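Side-chain contacts in phosphoribosylaminoimidazole-succinocarboxamide synthase (Pyrococcus horikoshii, PDB 3U55), which catalyses the ATP-dependent ligation of L-aspartate to the carboxylate of 5-amino-1-(5-phospho-D-ribosyl)imidazole-4-carboxylate, giving SAICAR in de novo purine biosynthesis: residues A33-K38 and E125-M130; I55-L60 and T67-V72; I131-A136 and K148-A153; K205-K210 and F215-L220. All blocks are in the same frame, centred on the assembly; numbering follows the deposited sequence.

Overall arrangement
Contacts 1 and 4 are tied together directly: Lys38 NZ of contact 1 forms a 2.8 Å salt bridge with Asp216 OD1 of contact 4, Phe34 CZ packs 3.8 Å from Phe215 CE1, and one sulfate ion is bound by residues of both. Their centres are nevertheless about 21 Å apart. Contact 3 follows contact 1 in sequence, since 125-130 runs straight into 131-136, and both reach the second subunit. Contact 2 is nested in the chain between the two halves of contact 1, but its centre lies about 28 Å away, across the middle of the chain. Contacts 3 and 4 also lie on opposite sides of that middle, their centres about 30 Å apart.

Contact 1 (A33-K38 and E125-M130); sequences AFDGTK and ELHDPM. With SO4 (sulfate ion), chain C; ACT (acetate ion), chain D.
Asp35 and His127 meet at the surface through a single weak hydrogen bond, His127 ND1 donating to Asp35 OD2 over 3.4 Å with an N-H...O angle of only 129°. The two side chains cross at about a right angle; the carboxylate and imidazole planes are 63° apart, and OD2 meets the ring obliquely. The imidazole CG stands anti to the carbonyl carbon (chi1 -54°), which swings ND1 out to the carboxylate. The backbones stay well separated, with Asp35 CA 8.2 Å from His127 CA.

Behind Asp35, the hairpin joining strands 30-33 and 38-41 makes a type I' turn from Phe34 to Thr37, with a classic beta bulge where Thr37 and Lys38 both face Ala33. Thr37 OG1 braces the turn by donating to Phe34 O at 2.7 Å. Phe34 N gives a 3.1 Å hydrogen bond to sulfate O4. At the end of the second loop, Met130 N donates to acetate OXT at 2.8 Å, and Arg103 of the second subunit holds the same acetate. Both ions probably come from the crystallisation liquor.

A long, bent bond and just 68 Å² of buried surface imply that the Asp35-His127 pair links two exposed loops only loosely.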
loop_
_atom_site.group_PDB
_atom_site.type_symbol
_atom_site.label_atom_id
_atom_site.label_comp_id
_atom_site.label_asym_id
_atom_site.label_seq_id
_atom_site.Cartn_x
_atom_site.Cartn_y
_atom_site.Cartn_z
ATOM N N ALA A 33 -19.568 12.218 0.043
ATOM C CA ALA A 33 -18.960 11.178 0.860
ATOM C C ALA A 33 -19.185 9.815 0.233
ATOM O O ALA A 33 -20.008 9.668 -0.672
ATOM C CB ALA A 33 -19.512 11.213 2.281
ATOM N N PHE A 34 -18.436 8.830 0.724
ATOM C CA PHE A 34 -18.560 7.434 0.304
ATOM C C PHE A 34 -18.584 7.279 -1.218
ATOM O O PHE A 34 -19.519 6.706 -1.784
ATOM C CB PHE A 34 -19.788 6.775 0.948
ATOM C CG PHE A 34 -19.876 6.970 2.440
ATOM C CD1 PHE A 34 -18.853 6.536 3.279
ATOM C CD2 PHE A 34 -20.996 7.571 3.006
ATOM C CE1 PHE A 34 -18.937 6.711 4.656
ATOM C CE2 PHE A 34 -21.092 7.745 4.385
ATOM C CZ PHE A 34 -20.061 7.314 5.211
ATOM N N ASP A 35 -17.549 7.818 -1.859
ATOM C CA ASP A 35 -17.353 7.720 -3.307
ATOM C C ASP A 35 -18.547 8.259 -4.109
ATOM O O ASP A 35 -18.993 7.633 -5.077
ATOM C CB ASP A 35 -17.028 6.270 -3.703
ATOM C CG ASP A 35 -16.091 6.182 -4.893
ATOM O OD1 ASP A 35 -14.979 6.749 -4.819
ATOM O OD2 ASP A 35 -16.462 5.533 -5.895
ATOM N N GLY A 36 -19.065 9.413 -3.690
ATOM C CA GLY A 36 -20.130 10.100 -4.420
ATOM C C GLY A 36 -21.558 9.704 -4.090
ATOM O O GLY A 36 -22.504 10.364 -4.532
ATOM N N THR A 37 -21.724 8.635 -3.314
ATOM C CA THR A 37 -23.056 8.101 -3.014
ATOM C C THR A 37 -23.851 8.965 -2.031
ATOM O O THR A 37 -25.084 8.976 -2.073
ATOM C CB THR A 37 -22.994 6.647 -2.499
ATOM O OG1 THR A 37 -22.190 6.590 -1.315
ATOM C CG2 THR A 37 -22.399 5.726 -3.563
ATOM N N LYS A 38 -23.147 9.675 -1.149
ATOM C CA LYS A 38 -23.790 10.590 -0.206
ATOM C C LYS A 38 -23.504 12.039 -0.589
ATOM O O LYS A 38 -22.348 12.436 -0.719
ATOM C CB LYS A 38 -23.336 10.313 1.233
ATOM C CG LYS A 38 -24.192 11.000 2.283
ATOM C CD LYS A 38 -23.811 10.585 3.694
ATOM C CE LYS A 38 -24.719 11.260 4.713
ATOM N NZ LYS A 38 -24.543 10.684 6.077
ATOM N N GLU A 125 -11.099 5.692 -11.954
ATOM C CA GLU A 125 -11.395 4.363 -12.488
ATOM C C GLU A 125 -10.932 3.237 -11.565
ATOM O O GLU A 125 -11.577 2.189 -11.485
ATOM C CB GLU A 125 -10.768 4.192 -13.878
ATOM C CG GLU A 125 -11.573 4.825 -15.009
ATOM N N LEU A 126 -9.826 3.468 -10.857
ATOM C CA LEU A 126 -9.272 2.466 -9.944
ATOM C C LEU A 126 -9.664 2.729 -8.482
ATOM O O LEU A 126 -9.268 1.984 -7.582
ATOM C CB LEU A 126 -7.746 2.367 -10.111
ATOM C CG LEU A 126 -7.244 1.908 -11.493
ATOM C CD1 LEU A 126 -5.732 2.064 -11.630
ATOM C CD2 LEU A 126 -7.667 0.473 -11.798
ATOM N N HIS A 127 -10.472 3.772 -8.279
ATOM C CA HIS A 127 -10.972 4.187 -6.965
ATOM C C HIS A 127 -9.846 4.540 -5.977
ATOM O O HIS A 127 -9.876 4.138 -4.815
ATOM C CB HIS A 127 -11.937 3.150 -6.367
ATOM C CG HIS A 127 -13.075 2.788 -7.269
ATOM N ND1 HIS A 127 -14.158 3.618 -7.476
ATOM C CD2 HIS A 127 -13.304 1.679 -8.015
ATOM C CE1 HIS A 127 -15.001 3.038 -8.313
ATOM N NE2 HIS A 127 -14.507 1.860 -8.653
ATOM N N ASP A 128 -8.865 5.298 -6.465
ATOM C CA ASP A 128 -7.766 5.842 -5.643
ATOM C C ASP A 128 -7.071 4.797 -4.751
ATOM O O ASP A 128 -7.076 4.928 -3.526
ATOM C CB ASP A 128 -8.254 7.015 -4.784
ATOM C CG ASP A 128 -8.889 8.138 -5.604
ATOM O OD1 ASP A 128 -8.483 8.377 -6.765
ATOM O OD2 ASP A 128 -9.797 8.802 -5.061
ATOM N N PRO A 129 -6.446 3.776 -5.365
ATOM C CA PRO A 129 -5.859 2.706 -4.561
ATOM C C PRO A 129 -4.611 3.181 -3.826
ATOM O O PRO A 129 -3.947 4.131 -4.282
ATOM C CB PRO A 129 -5.484 1.652 -5.603
ATOM C CG PRO A 129 -5.211 2.435 -6.845
ATOM C CD PRO A 129 -6.141 3.620 -6.802
ATOM N N MET A 130 -4.300 2.537 -2.699
ATOM C CA MET A 130 -3.053 2.824 -2.000
ATOM C C MET A 130 -1.904 2.295 -2.841
ATOM O O MET A 130 -2.031 1.263 -3.512
ATOM C CB MET A 130 -3.013 2.185 -0.611
ATOM C CG MET A 130 -2.029 2.891 0.335
ATOM S SD MET A 130 -1.894 2.151 1.984
ATOM C CE MET A 130 -0.840 0.739 1.700
HETATM S S SO4 C . -14.983 10.622 1.296
HETATM O O1 SO4 C . -15.386 11.862 1.948
HETATM O O2 SO4 C . -15.334 10.693 -0.117
HETATM O O3 SO4 C . -13.538 10.460 1.441
HETATM O O4 SO4 C . -15.681 9.498 1.919
HETATM C C ACT D . -6.531 0.079 -0.947
HETATM O O ACT D . -5.461 -0.340 -0.463
HETATM O OXT ACT D . -6.422 1.030 -1.748
HETATM C CH3 ACT D . -7.860 -0.516 -0.585
#

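Contact 2 (I55-L60 and T67-V72); sequences IFFKLL and THFIGV
Phe57 of helix 45-62 packs against the start of strand 69-72, an edge strand of the four-stranded antiparallel sheet, in a helix-on-strand contact close in sequence. Its ring is the centre of the interface. The edge of His68 points toward the Phe57 face in an offset edge-to-face pair, with centroids 5.3 Å apart and planes at 78°; the closest atoms are Phe57 CZ and His68 NE2, 3.6 Å apart. At the other end of the ring, Thr67 CB lies 3.9 Å from Phe57 CD1. Phe69 approaches through its base, its CB 3.7 Å from Phe57 CB, while its CG stands anti to the backbone N (chi1 177°), which brings its ring alongside Lys58. The aliphatic part of the extended Lys58 chain crosses the Phe69 ring obliquely, CE being 3.9 Å from Phe69 CE2. Helix 143-165 packs on another side of the same helix, against Phe56 and Leu59. Thr67 fixes the entry to the strand by an ST turn, its OG1 accepting from Phe69 N at 3.2 Å with an N-H...O angle of 156°.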
loop_
_atom_site.group_PDB
_atom_site.type_symbol
_atom_site.label_atom_id
_atom_site.label_comp_id
_atom_site.label_asym_id
_atom_site.label_seq_id
_atom_site.Cartn_x
_atom_site.Cartn_y
_atom_site.Cartn_z
ATOM N N ILE A 55 -5.765 30.312 6.755
ATOM C CA ILE A 55 -5.119 30.302 8.064
ATOM C C ILE A 55 -3.985 29.264 8.118
ATOM O O ILE A 55 -2.860 29.583 8.512
ATOM C CB ILE A 55 -6.131 30.057 9.208
ATOM C CG1 ILE A 55 -7.036 31.283 9.390
ATOM C CG2 ILE A 55 -5.404 29.734 10.515
ATOM C CD1 ILE A 55 -8.336 30.999 10.115
ATOM N N PHE A 56 -4.288 28.028 7.718
ATOM C CA PHE A 56 -3.294 26.957 7.748
ATOM C C PHE A 56 -2.139 27.187 6.775
ATOM O O PHE A 56 -0.987 26.982 7.148
ATOM C CB PHE A 56 -3.937 25.585 7.527
ATOM C CG PHE A 56 -4.848 25.142 8.653
ATOM C CD1 PHE A 56 -4.398 25.123 9.975
ATOM C CD2 PHE A 56 -6.144 24.710 8.385
ATOM C CE1 PHE A 56 -5.238 24.696 11.015
ATOM C CE2 PHE A 56 -6.986 24.276 9.405
ATOM C CZ PHE A 56 -6.536 24.273 10.727
ATOM N N PHE A 57 -2.436 27.610 5.545
ATOM C CA PHE A 57 -1.377 27.915 4.564
ATOM C C PHE A 57 -0.416 28.982 5.076
ATOM O O PHE A 57 0.802 28.842 4.932
ATOM C CB PHE A 57 -1.939 28.369 3.213
ATOM C CG PHE A 57 -2.561 27.265 2.388
ATOM C CD1 PHE A 57 -1.991 25.998 2.331
ATOM C CD2 PHE A 57 -3.707 27.520 1.632
ATOM C CE1 PHE A 57 -2.571 24.987 1.550
ATOM C CE2 PHE A 57 -4.292 26.521 0.849
ATOM C CZ PHE A 57 -3.726 25.254 0.810
ATOM N N LYS A 58 -0.963 30.048 5.658
ATOM C CA LYS A 58 -0.137 31.131 6.194
ATOM C C LYS A 58 0.765 30.637 7.322
ATOM O O LYS A 58 1.951 30.968 7.358
ATOM C CB LYS A 58 -1.005 32.304 6.661
ATOM C CG LYS A 58 -1.525 33.169 5.523
ATOM C CD LYS A 58 -2.525 34.199 6.032
ATOM C CE LYS A 58 -2.884 35.202 4.944
ATOM N NZ LYS A 58 -3.988 36.108 5.375
ATOM N N LEU A 59 0.208 29.817 8.216
ATOM C CA LEU A 59 0.986 29.216 9.306
ATOM C C LEU A 59 2.146 28.353 8.785
ATOM O O LEU A 59 3.283 28.467 9.257
ATOM C CB LEU A 59 0.072 28.404 10.237
ATOM C CG LEU A 59 0.710 27.521 11.317
ATOM C CD1 LEU A 59 1.272 28.350 12.469
ATOM C CD2 LEU A 59 -0.319 26.518 11.833
ATOM N N LEU A 60 1.857 27.499 7.806
ATOM C CA LEU A 60 2.882 26.624 7.225
ATOM C C LEU A 60 3.973 27.411 6.502
ATOM O O LEU A 60 5.160 27.081 6.603
ATOM C CB LEU A 60 2.234 25.589 6.301
ATOM C CG LEU A 60 1.277 24.626 7.006
ATOM C CD1 LEU A 60 0.555 23.769 5.985
ATOM C CD2 LEU A 60 2.042 23.752 8.007
ATOM N N THR A 67 3.829 26.477 -0.168
ATOM C CA THR A 67 2.443 26.159 -0.513
ATOM C C THR A 67 2.018 26.921 -1.760
ATOM O O THR A 67 2.677 27.891 -2.163
ATOM C CB THR A 67 1.441 26.488 0.615
ATOM O OG1 THR A 67 1.151 27.893 0.620
ATOM C CG2 THR A 67 1.955 26.051 1.988
ATOM N N HIS A 68 0.912 26.496 -2.360
ATOM C CA HIS A 68 0.413 27.155 -3.563
ATOM C C HIS A 68 -0.346 28.462 -3.275
ATOM O O HIS A 68 -0.793 29.134 -4.201
ATOM C CB HIS A 68 -0.384 26.182 -4.452
ATOM C CG HIS A 68 -1.734 25.797 -3.918
ATOM N ND1 HIS A 68 -2.713 25.250 -4.723
ATOM C CD2 HIS A 68 -2.263 25.859 -2.673
ATOM C CE1 HIS A 68 -3.788 24.997 -3.996
ATOM N NE2 HIS A 68 -3.542 25.360 -2.749
ATOM N N PHE A 69 -0.472 28.822 -1.999
ATOM C CA PHE A 69 -1.237 30.007 -1.618
ATOM C C PHE A 69 -0.566 31.309 -2.066
ATOM O O PHE A 69 0.586 31.566 -1.724
ATOM C CB PHE A 69 -1.503 30.043 -0.106
ATOM C CG PHE A 69 -2.230 31.289 0.351
ATOM C CD1 PHE A 69 -3.554 31.516 -0.027
ATOM C CD2 PHE A 69 -1.587 32.236 1.144
ATOM C CE1 PHE A 69 -4.232 32.670 0.384
ATOM C CE2 PHE A 69 -2.254 33.395 1.561
ATOM C CZ PHE A 69 -3.579 33.611 1.181
ATOM N N ILE A 70 -1.300 32.119 -2.822
ATOM C CA ILE A 70 -0.836 33.460 -3.208
ATOM C C ILE A 70 -1.644 34.547 -2.483
ATOM O O ILE A 70 -1.073 35.408 -1.812
ATOM C CB ILE A 70 -0.856 33.671 -4.748
ATOM C CG1 ILE A 70 0.141 32.716 -5.426
ATOM C CG2 ILE A 70 -0.531 35.138 -5.108
ATOM C CD1 ILE A 70 0.037 32.659 -6.946
ATOM N N GLY A 71 -2.967 34.494 -2.615
ATOM C CA GLY A 71 -3.836 35.467 -1.959
ATOM C C GLY A 71 -5.314 35.137 -2.009
ATOM O O GLY A 71 -5.728 34.128 -2.595
ATOM N N VAL A 72 -6.111 35.999 -1.380
ATOM C CA VAL A 72 -7.569 35.881 -1.415
ATOM C C VAL A 72 -8.146 36.748 -2.526
ATOM O O VAL A 72 -7.623 37.826 -2.816
ATOM C CB VAL A 72 -8.225 36.243 -0.051
ATOM C CG1 VAL A 72 -7.917 35.173 0.990
ATOM C CG2 VAL A 72 -7.756 37.605 0.445
#

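Contact 3 (I131-A136 and K148-A153); sequences INYYHA and KIEEIA
Glu150 OE1 is gripped by two tyrosine hydroxyls: Tyr133 OH of its own chain donates to it over a short 2.5 Å, and Tyr134 OH of the second subunit forms a further hydrogen bond. Tyr133 arrives on the syn side of the carboxylate oxygen, 28° out of its plane. The two side chains come from opposite directions, and ring and carboxylate planes stand 71° apart. Glu150 OE2 lies at the ring's edge, in its plane, 3.5 Å from Tyr133 CE1. Each chain is directed by a first torsion that sets CG anti to the carbonyl carbon, with chi1 at -53° in Tyr133; beyond CG the Glu150 chain runs extended. This reach spans backbones 10.9 Å apart between Tyr133 CA and Glu150 CA. Two hydroxyl partners would probably stabilise the charged form of the buried carboxylate. Replacing Tyr133 with a phenylalanine would probably leave Glu150 OE1 without its intrachain donor and the carboxylate less firmly fixed in rotation. Asn132 starts the short helix as its N-cap, OD1 accepting from His135 N at 3.1 Å. The Tyr133 ring also meets Tyr133 of the second subunit, placing the pair at the dimer interface. Within the chain, helices 133-138 and 143-165 are thus bridged beside strand 111-121, whose Leu119 touches both Tyr133 and Glu150.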
loop_
_atom_site.group_PDB
_atom_site.type_symbol
_atom_site.label_atom_id
_atom_site.label_comp_id
_atom_site.label_asym_id
_atom_site.label_seq_id
_atom_site.Cartn_x
_atom_site.Cartn_y
_atom_site.Cartn_z
ATOM N N ILE A 131 -0.788 3.012 -2.815
ATOM C CA ILE A 131 0.398 2.587 -3.548
ATOM C C ILE A 131 1.630 2.700 -2.656
ATOM O O ILE A 131 1.594 3.359 -1.617
ATOM C CB ILE A 131 0.626 3.398 -4.855
ATOM C CG1 ILE A 131 0.697 4.905 -4.570
ATOM C CG2 ILE A 131 -0.449 3.047 -5.906
ATOM C CD1 ILE A 131 1.297 5.732 -5.719
ATOM N N ASN A 132 2.714 2.047 -3.063
ATOM C CA ASN A 132 3.990 2.196 -2.365
ATOM C C ASN A 132 5.016 2.918 -3.259
ATOM O O ASN A 132 4.663 3.404 -4.345
ATOM C CB ASN A 132 4.494 0.841 -1.834
ATOM C CG ASN A 132 4.822 -0.144 -2.941
ATOM O OD1 ASN A 132 5.283 0.249 -4.003
ATOM N ND2 ASN A 132 4.599 -1.434 -2.689
ATOM N N TYR A 133 6.271 2.985 -2.812
ATOM C CA TYR A 133 7.312 3.728 -3.540
ATOM C C TYR A 133 7.615 3.132 -4.910
ATOM O O TYR A 133 7.983 3.861 -5.829
ATOM C CB TYR A 133 8.619 3.808 -2.736
ATOM C CG TYR A 133 8.490 4.346 -1.322
ATOM C CD1 TYR A 133 7.405 5.135 -0.937
ATOM C CD2 TYR A 133 9.477 4.081 -0.371
ATOM C CE1 TYR A 133 7.301 5.630 0.356
ATOM C CE2 TYR A 133 9.383 4.582 0.917
ATOM C CZ TYR A 133 8.300 5.351 1.278
ATOM O OH TYR A 133 8.214 5.832 2.566
ATOM N N TYR A 134 7.469 1.813 -5.035
ATOM C CA TYR A 134 7.723 1.127 -6.303
ATOM C C TYR A 134 6.640 1.462 -7.320
ATOM O O TYR A 134 6.953 1.703 -8.487
ATOM C CB TYR A 134 7.797 -0.392 -6.126
ATOM C CG TYR A 134 8.924 -0.873 -5.244
ATOM C CD1 TYR A 134 10.159 -1.226 -5.789
ATOM C CD2 TYR A 134 8.751 -0.992 -3.865
ATOM C CE1 TYR A 134 11.198 -1.677 -4.980
ATOM C CE2 TYR A 134 9.780 -1.443 -3.048
ATOM C CZ TYR A 134 10.999 -1.786 -3.613
ATOM O OH TYR A 134 12.010 -2.238 -2.802
ATOM N N HIS A 135 5.376 1.477 -6.891
ATOM C CA HIS A 135 4.297 1.862 -7.818
ATOM C C HIS A 135 4.508 3.308 -8.262
ATOM O O HIS A 135 4.304 3.636 -9.439
ATOM C CB HIS A 135 2.897 1.754 -7.204
ATOM C CG HIS A 135 2.592 0.443 -6.551
ATOM N ND1 HIS A 135 2.429 -0.730 -7.254
ATOM C CD2 HIS A 135 2.373 0.135 -5.253
ATOM C CE1 HIS A 135 2.145 -1.708 -6.410
ATOM N NE2 HIS A 135 2.102 -1.207 -5.190
ATOM N N ALA A 136 4.898 4.172 -7.317
ATOM C CA ALA A 136 5.088 5.602 -7.606
ATOM C C ALA A 136 6.146 5.814 -8.691
ATOM O O ALA A 136 5.981 6.672 -9.570
ATOM C CB ALA A 136 5.472 6.365 -6.347
ATOM N N LYS A 148 11.095 13.462 -0.435
ATOM C CA LYS A 148 10.842 14.891 -0.203
ATOM C C LYS A 148 9.388 15.159 0.179
ATOM O O LYS A 148 9.110 15.934 1.103
ATOM C CB LYS A 148 11.226 15.732 -1.426
ATOM C CG LYS A 148 12.726 15.974 -1.585
ATOM C CD LYS A 148 13.021 16.780 -2.850
ATOM C CE LYS A 148 14.426 17.389 -2.816
ATOM N NZ LYS A 148 15.487 16.363 -2.583
ATOM N N ILE A 149 8.469 14.510 -0.534
ATOM C CA ILE A 149 7.033 14.635 -0.265
ATOM C C ILE A 149 6.678 14.186 1.161
ATOM O O ILE A 149 5.975 14.902 1.876
ATOM C CB ILE A 149 6.188 13.865 -1.320
ATOM C CG1 ILE A 149 6.182 14.627 -2.655
ATOM C CG2 ILE A 149 4.756 13.646 -0.823
ATOM C CD1 ILE A 149 5.784 13.762 -3.868
ATOM N N GLU A 150 7.170 13.018 1.573
ATOM C CA GLU A 150 6.868 12.515 2.927
ATOM C C GLU A 150 7.517 13.363 4.026
ATOM O O GLU A 150 6.929 13.561 5.085
ATOM C CB GLU A 150 7.221 11.027 3.066
ATOM C CG GLU A 150 6.394 10.157 2.109
ATOM C CD GLU A 150 6.385 8.675 2.437
ATOM O OE1 GLU A 150 7.348 8.165 3.057
ATOM O OE2 GLU A 150 5.407 8.010 2.027
ATOM N N GLU A 151 8.711 13.880 3.750
ATOM C CA GLU A 151 9.406 14.782 4.668
ATOM C C GLU A 151 8.585 16.049 4.911
ATOM O O GLU A 151 8.376 16.455 6.065
ATOM C CB GLU A 151 10.798 15.116 4.108
ATOM C CG GLU A 151 11.636 16.035 4.968
ATOM C CD GLU A 151 13.009 16.290 4.362
ATOM O OE1 GLU A 151 13.991 16.333 5.127
ATOM O OE2 GLU A 151 13.112 16.427 3.121
ATOM N N ILE A 152 8.091 16.650 3.826
ATOM C CA ILE A 152 7.218 17.817 3.916
ATOM C C ILE A 152 5.951 17.471 4.718
ATOM O O ILE A 152 5.600 18.177 5.662
ATOM C CB ILE A 152 6.825 18.373 2.518
ATOM C CG1 ILE A 152 8.055 18.909 1.769
ATOM C CG2 ILE A 152 5.794 19.489 2.660
ATOM C CD1 ILE A 152 7.820 19.096 0.243
ATOM N N ALA A 153 5.291 16.373 4.350
ATOM C CA ALA A 153 4.059 15.953 5.017
ATOM C C ALA A 153 4.252 15.746 6.519
ATOM O O ALA A 153 3.402 16.148 7.318
ATOM C CB ALA A 153 3.508 14.677 4.371
#

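Contact 4 (K205-K210 and F215-L220); sequences KRSLDK and FDKGDL. With SO4 (sulfate ion), chain C.
The two loops flanking the short helix 211-214 are joined by a lysine-serine hydrogen bond; a residue further along the first loop, Lys210, reaches a bound sulfate. Lys217 NZ donates to Ser207 OG over 3.0 Å. The Lys217 chain, extended beyond CG, spans the 7.8 Å between Lys217 CA and Ser207 CA. Its methylenes also come alongside the serine, CD lying 4.0 Å from Ser207 CB. In Ser207 the hydroxyl sits anti to the carbonyl carbon (chi1 -67°), pointing at the ammonium. Asp209 OD2 stays 6.3 Å from Lys217 NZ, too far for a salt bridge. An alanine in place of Ser207 is likely to leave the Lys217 ammonium without this acceptor and the lysine tip free to swing.

The fully extended Lys210 carries NZ to sulfate O1 at 2.8 Å. Arg214 and Phe34 N also bond the anion, which may mark a place suited to a phosphate. Asp209 OD2 caps the start of helix 211-214 through Asp211 N, and Asp219 is the N-cap of helix 220-232. The serine end rests on Trp200 of strand 197-201 and Val212 of helix 211-214, the lysine lies on the outside, and neighbouring Leu208 anchors the loop to helix 220-232.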
loop_
_atom_site.group_PDB
_atom_site.type_symbol
_atom_site.label_atom_id
_atom_site.label_comp_id
_atom_site.label_asym_id
_atom_site.label_seq_id
_atom_site.Cartn_x
_atom_site.Cartn_y
_atom_site.Cartn_z
ATOM N N LYS A 205 -13.246 14.153 22.661
ATOM C CA LYS A 205 -12.938 13.241 21.538
ATOM C C LYS A 205 -13.971 13.255 20.408
ATOM O O LYS A 205 -13.939 12.386 19.537
ATOM C CB LYS A 205 -12.720 11.790 22.004
ATOM C CG LYS A 205 -11.286 11.405 22.360
ATOM C CD LYS A 205 -10.945 11.764 23.789
ATOM C CE LYS A 205 -9.924 12.879 23.849
ATOM N NZ LYS A 205 -8.534 12.344 23.909
ATOM N N ARG A 206 -14.877 14.231 20.406
ATOM C CA ARG A 206 -15.905 14.269 19.363
ATOM C C ARG A 206 -15.406 14.943 18.079
ATOM O O ARG A 206 -14.559 15.853 18.120
ATOM C CB ARG A 206 -17.213 14.892 19.873
ATOM C CG ARG A 206 -17.314 16.401 19.766
ATOM C CD ARG A 206 -18.662 16.877 20.309
ATOM N NE ARG A 206 -19.272 17.890 19.447
ATOM C CZ ARG A 206 -19.021 19.195 19.508
ATOM N NH1 ARG A 206 -18.163 19.682 20.399
ATOM N NH2 ARG A 206 -19.633 20.021 18.673
ATOM N N SER A 207 -15.949 14.482 16.953
ATOM C CA SER A 207 -15.527 14.919 15.622
ATOM C C SER A 207 -15.952 16.348 15.345
ATOM O O SER A 207 -17.107 16.717 15.566
ATOM C CB SER A 207 -16.109 13.996 14.548
ATOM O OG SER A 207 -15.562 12.690 14.631
ATOM N N LEU A 208 -15.003 17.147 14.867
ATOM C CA LEU A 208 -15.284 18.502 14.424
ATOM C C LEU A 208 -14.786 18.629 12.983
ATOM O O LEU A 208 -13.921 19.449 12.677
ATOM C CB LEU A 208 -14.600 19.512 15.347
ATOM C CG LEU A 208 -15.090 19.578 16.801
ATOM C CD1 LEU A 208 -14.164 20.438 17.651
ATOM C CD2 LEU A 208 -16.527 20.097 16.861
ATOM N N ASP A 209 -15.350 17.789 12.116
ATOM C CA ASP A 209 -14.871 17.602 10.750
ATOM C C ASP A 209 -15.933 16.930 9.887
ATOM O O ASP A 209 -17.085 16.770 10.306
ATOM C CB ASP A 209 -13.586 16.757 10.753
ATOM C CG ASP A 209 -13.762 15.421 11.473
ATOM O OD1 ASP A 209 -12.839 15.004 12.203
ATOM O OD2 ASP A 209 -14.826 14.790 11.318
ATOM N N LYS A 210 -15.529 16.521 8.686
ATOM C CA LYS A 210 -16.427 15.886 7.727
ATOM C C LYS A 210 -17.097 14.585 8.218
ATOM O O LYS A 210 -18.118 14.179 7.667
ATOM C CB LYS A 210 -15.679 15.645 6.413
ATOM C CG LYS A 210 -16.569 15.450 5.196
ATOM C CD LYS A 210 -15.704 15.169 3.981
ATOM C CE LYS A 210 -16.534 14.924 2.757
ATOM N NZ LYS A 210 -15.691 14.592 1.566
ATOM N N PHE A 215 -21.175 10.379 9.060
ATOM C CA PHE A 215 -21.876 9.479 9.980
ATOM C C PHE A 215 -23.007 10.121 10.785
ATOM O O PHE A 215 -23.425 9.582 11.815
ATOM C CB PHE A 215 -20.863 8.780 10.896
ATOM C CG PHE A 215 -19.798 8.031 10.147
ATOM C CD1 PHE A 215 -20.115 6.885 9.420
ATOM C CD2 PHE A 215 -18.480 8.477 10.155
ATOM C CE1 PHE A 215 -19.131 6.193 8.716
ATOM C CE2 PHE A 215 -17.490 7.792 9.455
ATOM C CZ PHE A 215 -17.818 6.648 8.734
ATOM N N ASP A 216 -23.508 11.256 10.295
ATOM C CA ASP A 216 -24.621 11.986 10.918
ATOM C C ASP A 216 -24.434 12.156 12.432
ATOM O O ASP A 216 -25.295 11.770 13.232
ATOM C CB ASP A 216 -25.968 11.321 10.593
ATOM C CG ASP A 216 -26.218 11.187 9.094
ATOM O OD1 ASP A 216 -25.674 11.990 8.301
ATOM O OD2 ASP A 216 -26.970 10.273 8.706
ATOM N N LYS A 217 -23.300 12.735 12.811
ATOM C CA LYS A 217 -22.943 12.890 14.219
ATOM C C LYS A 217 -23.514 14.171 14.806
ATOM O O LYS A 217 -23.432 14.398 16.016
ATOM C CB LYS A 217 -21.423 12.869 14.394
ATOM C CG LYS A 217 -20.771 11.553 14.018
ATOM C CD LYS A 217 -19.272 11.626 14.237
ATOM C CE LYS A 217 -18.636 10.265 14.101
ATOM N NZ LYS A 217 -17.339 10.235 14.822
ATOM N N GLY A 218 -24.093 14.999 13.941
ATOM C CA GLY A 218 -24.648 16.283 14.336
ATOM C C GLY A 218 -24.699 17.264 13.183
ATOM O O GLY A 218 -24.747 16.872 12.019
ATOM N N ASP A 219 -24.680 18.548 13.523
ATOM C CA ASP A 219 -24.790 19.624 12.549
ATOM C C ASP A 219 -23.396 19.960 12.018
ATOM O O ASP A 219 -22.545 20.458 12.771
ATOM C CB ASP A 219 -25.430 20.843 13.219
ATOM C CG ASP A 219 -25.805 21.934 12.233
ATOM O OD1 ASP A 219 -24.901 22.609 11.695
ATOM O OD2 ASP A 219 -27.017 22.139 12.021
ATOM N N LEU A 220 -23.170 19.675 10.734
ATOM C CA LEU A 220 -21.867 19.919 10.103
ATOM C C LEU A 220 -21.417 21.373 10.226
ATOM O O LEU A 220 -20.274 21.643 10.604
ATOM C CB LEU A 220 -21.850 19.482 8.626
ATOM C CG LEU A 220 -20.535 19.774 7.867
ATOM C CD1 LEU A 220 -20.089 18.610 7.010
ATOM C CD2 LEU A 220 -20.586 21.060 7.038
HETATM S S SO4 C . -14.983 10.622 1.296
HETATM O O1 SO4 C . -15.386 11.862 1.948
HETATM O O2 SO4 C . -15.334 10.693 -0.117
HETATM O O3 SO4 C . -13.538 10.460 1.441
HETATM O O4 SO4 C . -15.681 9.498 1.919
#